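Local coordinates for putative calcium binding protein (Streptomyces coelicolor, PDB 3AKB), which binds calcium ions through EF-hand loops and probably takes part in calcium-mediated regulation in this bacterium, at residues 32-37 with 47-52. The protein carries 2 engineered substitutions. Residues are numbered along the deposited sequence; the frame is centred on the assembly and turned at random.
Engineered in segment 32-37: Met33 (natural residue Leu). With CA (calcium ion), chain D.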
loop_
_atom_site.group_PDB
_atom_site.type_symbol
_atom_site.label_atom_id
_atom_site.label_comp_id
_atom_site.label_asym_id
_atom_site.label_seq_id
_atom_site.Cartn_x
_atom_site.Cartn_y
_atom_site.Cartn_z
ATOM N N ALA A 32 -12.169 0.850 0.754
ATOM C CA ALA A 32 -12.294 1.897 -0.265
ATOM C C ALA A 32 -11.920 1.344 -1.636
ATOM O O ALA A 32 -12.543 1.692 -2.647
ATOM C CB ALA A 32 -11.439 3.122 0.103
ATOM N N MET A 33 -10.922 0.463 -1.683
ATOM C CA MET A 33 -10.542 -0.102 -2.976
ATOM C C MET A 33 -11.638 -1.029 -3.507
ATOM O O MET A 33 -11.948 -1.014 -4.693
ATOM C CB MET A 33 -9.212 -0.880 -2.907
ATOM C CG MET A 33 -8.678 -1.210 -4.272
ATOM S SD MET A 33 -7.426 -2.583 -4.335
ATOM C CE MET A 33 -7.240 -2.602 -6.156
ATOM N N LEU A 34 -12.208 -1.850 -2.628
ATOM C CA LEU A 34 -13.317 -2.703 -3.028
ATOM C C LEU A 34 -14.505 -1.901 -3.541
ATOM O O LEU A 34 -15.162 -2.310 -4.529
ATOM C CB LEU A 34 -13.737 -3.595 -1.849
ATOM C CG LEU A 34 -12.665 -4.606 -1.454
ATOM C CD1 LEU A 34 -13.078 -5.288 -0.135
ATOM C CD2 LEU A 34 -12.379 -5.645 -2.523
ATOM N N ALA A 35 -14.810 -0.789 -2.871
ATOM C CA ALA A 35 -15.896 0.079 -3.299
ATOM C C ALA A 35 -15.627 0.695 -4.675
ATOM O O ALA A 35 -16.542 0.742 -5.532
ATOM C CB ALA A 35 -16.146 1.148 -2.258
ATOM N N GLU A 36 -14.375 1.106 -4.917
ATOM C CA GLU A 36 -13.993 1.704 -6.198
ATOM C C GLU A 36 -14.247 0.742 -7.370
ATOM O O GLU A 36 -14.697 1.172 -8.455
ATOM C CB GLU A 36 -12.512 2.134 -6.147
ATOM C CG GLU A 36 -11.897 2.591 -7.478
ATOM C CD GLU A 36 -12.536 3.841 -8.014
ATOM O OE1 GLU A 36 -12.815 4.752 -7.205
ATOM O OE2 GLU A 36 -12.788 3.919 -9.234
ATOM N N PHE A 37 -13.931 -0.533 -7.161
ATOM C CA PHE A 37 -14.066 -1.562 -8.199
ATOM C C PHE A 37 -15.380 -2.359 -8.139
ATOM O O PHE A 37 -15.611 -3.235 -8.967
ATOM C CB PHE A 37 -12.849 -2.473 -8.163
ATOM C CG PHE A 37 -11.631 -1.810 -8.706
ATOM C CD1 PHE A 37 -11.416 -1.764 -10.085
ATOM C CD2 PHE A 37 -10.749 -1.145 -7.854
ATOM C CE1 PHE A 37 -10.296 -1.096 -10.581
ATOM C CE2 PHE A 37 -9.640 -0.457 -8.351
ATOM C CZ PHE A 37 -9.406 -0.441 -9.703
ATOM N N GLN A 47 -12.410 -11.031 0.410
ATOM C CA GLN A 47 -11.803 -11.684 1.573
ATOM C C GLN A 47 -10.286 -11.729 1.460
ATOM O O GLN A 47 -9.581 -11.517 2.465
ATOM C CB GLN A 47 -12.405 -13.079 1.804
ATOM C CG GLN A 47 -13.851 -13.030 2.241
ATOM C CD GLN A 47 -14.001 -12.287 3.537
ATOM O OE1 GLN A 47 -14.505 -11.162 3.580
ATOM N NE2 GLN A 47 -13.484 -12.874 4.611
ATOM N N ALA A 48 -9.767 -11.957 0.241
ATOM C CA ALA A 48 -8.325 -12.010 0.063
ATOM C C ALA A 48 -7.715 -10.626 0.276
ATOM O O ALA A 48 -6.613 -10.536 0.790
ATOM C CB ALA A 48 -7.951 -12.565 -1.311
ATOM N N LEU A 49 -8.415 -9.560 -0.121
ATOM C CA LEU A 49 -7.888 -8.213 0.092
ATOM C C LEU A 49 -7.835 -7.838 1.574
ATOM O O LEU A 49 -6.828 -7.329 2.047
ATOM C CB LEU A 49 -8.643 -7.155 -0.710
ATOM C CG LEU A 49 -7.925 -5.800 -0.743
ATOM C CD1 LEU A 49 -6.693 -5.893 -1.631
ATOM C CD2 LEU A 49 -8.875 -4.737 -1.235
ATOM N N TYR A 50 -8.906 -8.111 2.308
ATOM C CA TYR A 50 -8.876 -7.859 3.762
ATOM C C TYR A 50 -7.808 -8.691 4.435
ATOM O O TYR A 50 -7.091 -8.183 5.292
ATOM C CB TYR A 50 -10.249 -8.128 4.377
ATOM C CG TYR A 50 -11.211 -6.984 4.230
ATOM C CD1 TYR A 50 -11.003 -5.810 4.944
ATOM C CD2 TYR A 50 -12.329 -7.071 3.387
ATOM C CE1 TYR A 50 -11.881 -4.730 4.833
ATOM C CE2 TYR A 50 -13.229 -6.007 3.272
ATOM C CZ TYR A 50 -13.003 -4.827 4.010
ATOM O OH TYR A 50 -13.857 -3.753 3.925
ATOM N N GLY A 51 -7.685 -9.962 4.074
ATOM C CA GLY A 51 -6.644 -10.800 4.656
ATOM C C GLY A 51 -5.249 -10.248 4.397
ATOM O O GLY A 51 -4.391 -10.213 5.297
ATOM N N GLY A 52 -5.006 -9.815 3.164
ATOM C CA GLY A 52 -3.687 -9.263 2.847
ATOM C C GLY A 52 -3.414 -7.958 3.564
ATOM O O GLY A 52 -2.302 -7.710 4.013
HETATM CA CA CA D . -13.509 -12.479 6.618
#
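Leu34 overlaps Leu49, the two side chains lying alongside and pointing opposite ways. Leu34 CG lies 3.8 Å from Leu49 CD2, and Leu34 CD2 rests on the same methyl group. The other branch turns to the aromatic ring of Tyr50. Leu34 CD1 comes within 3.5 Å of Tyr50 CE2 and meets the ring obliquely. The CG of Leu34 is anti to the carbonyl carbon (chi1 -66°), which carries the branched end toward helix 44-64; chi2 (171°) then turns CD1 to Tyr50 and CD2 to Leu49. Replacing Leu34 by an alanine would remove both branches and is likely to leave the Leu49 methyl and the Tyr50 ring without their shared apolar partner, opening a gap between the helices.

Met33, an engineered residue where the natural protein has leucine, adds a looser contact. Its chain is extended and lies roughly perpendicular to the Leu49 side chain, with Met33 SD 4.0 Å from Leu49 CD2. Leu49 CD2 is thus met by both Met33 and Leu34. Met33 also reaches Ala103 and Ala107 of helix 89-107 and Ala123 of helix 117-126, while Leu49 touches Phe99. The contact therefore continues into the interior of the fold. Tyr50 also packs on Ser27, Ala30 and Lys31, earlier in helix 23-37.

The two segments run nearly antiparallel, at 155°, with their axes 10.9 Å apart at closest. This spacing is filled by the overlapping leucine side chains; the backbones do not touch. The arrangement is apolar helix packing in an EF-hand protein: it joins helix 23-37, which leaves the first calcium loop, to helix 44-64, which leads into the second.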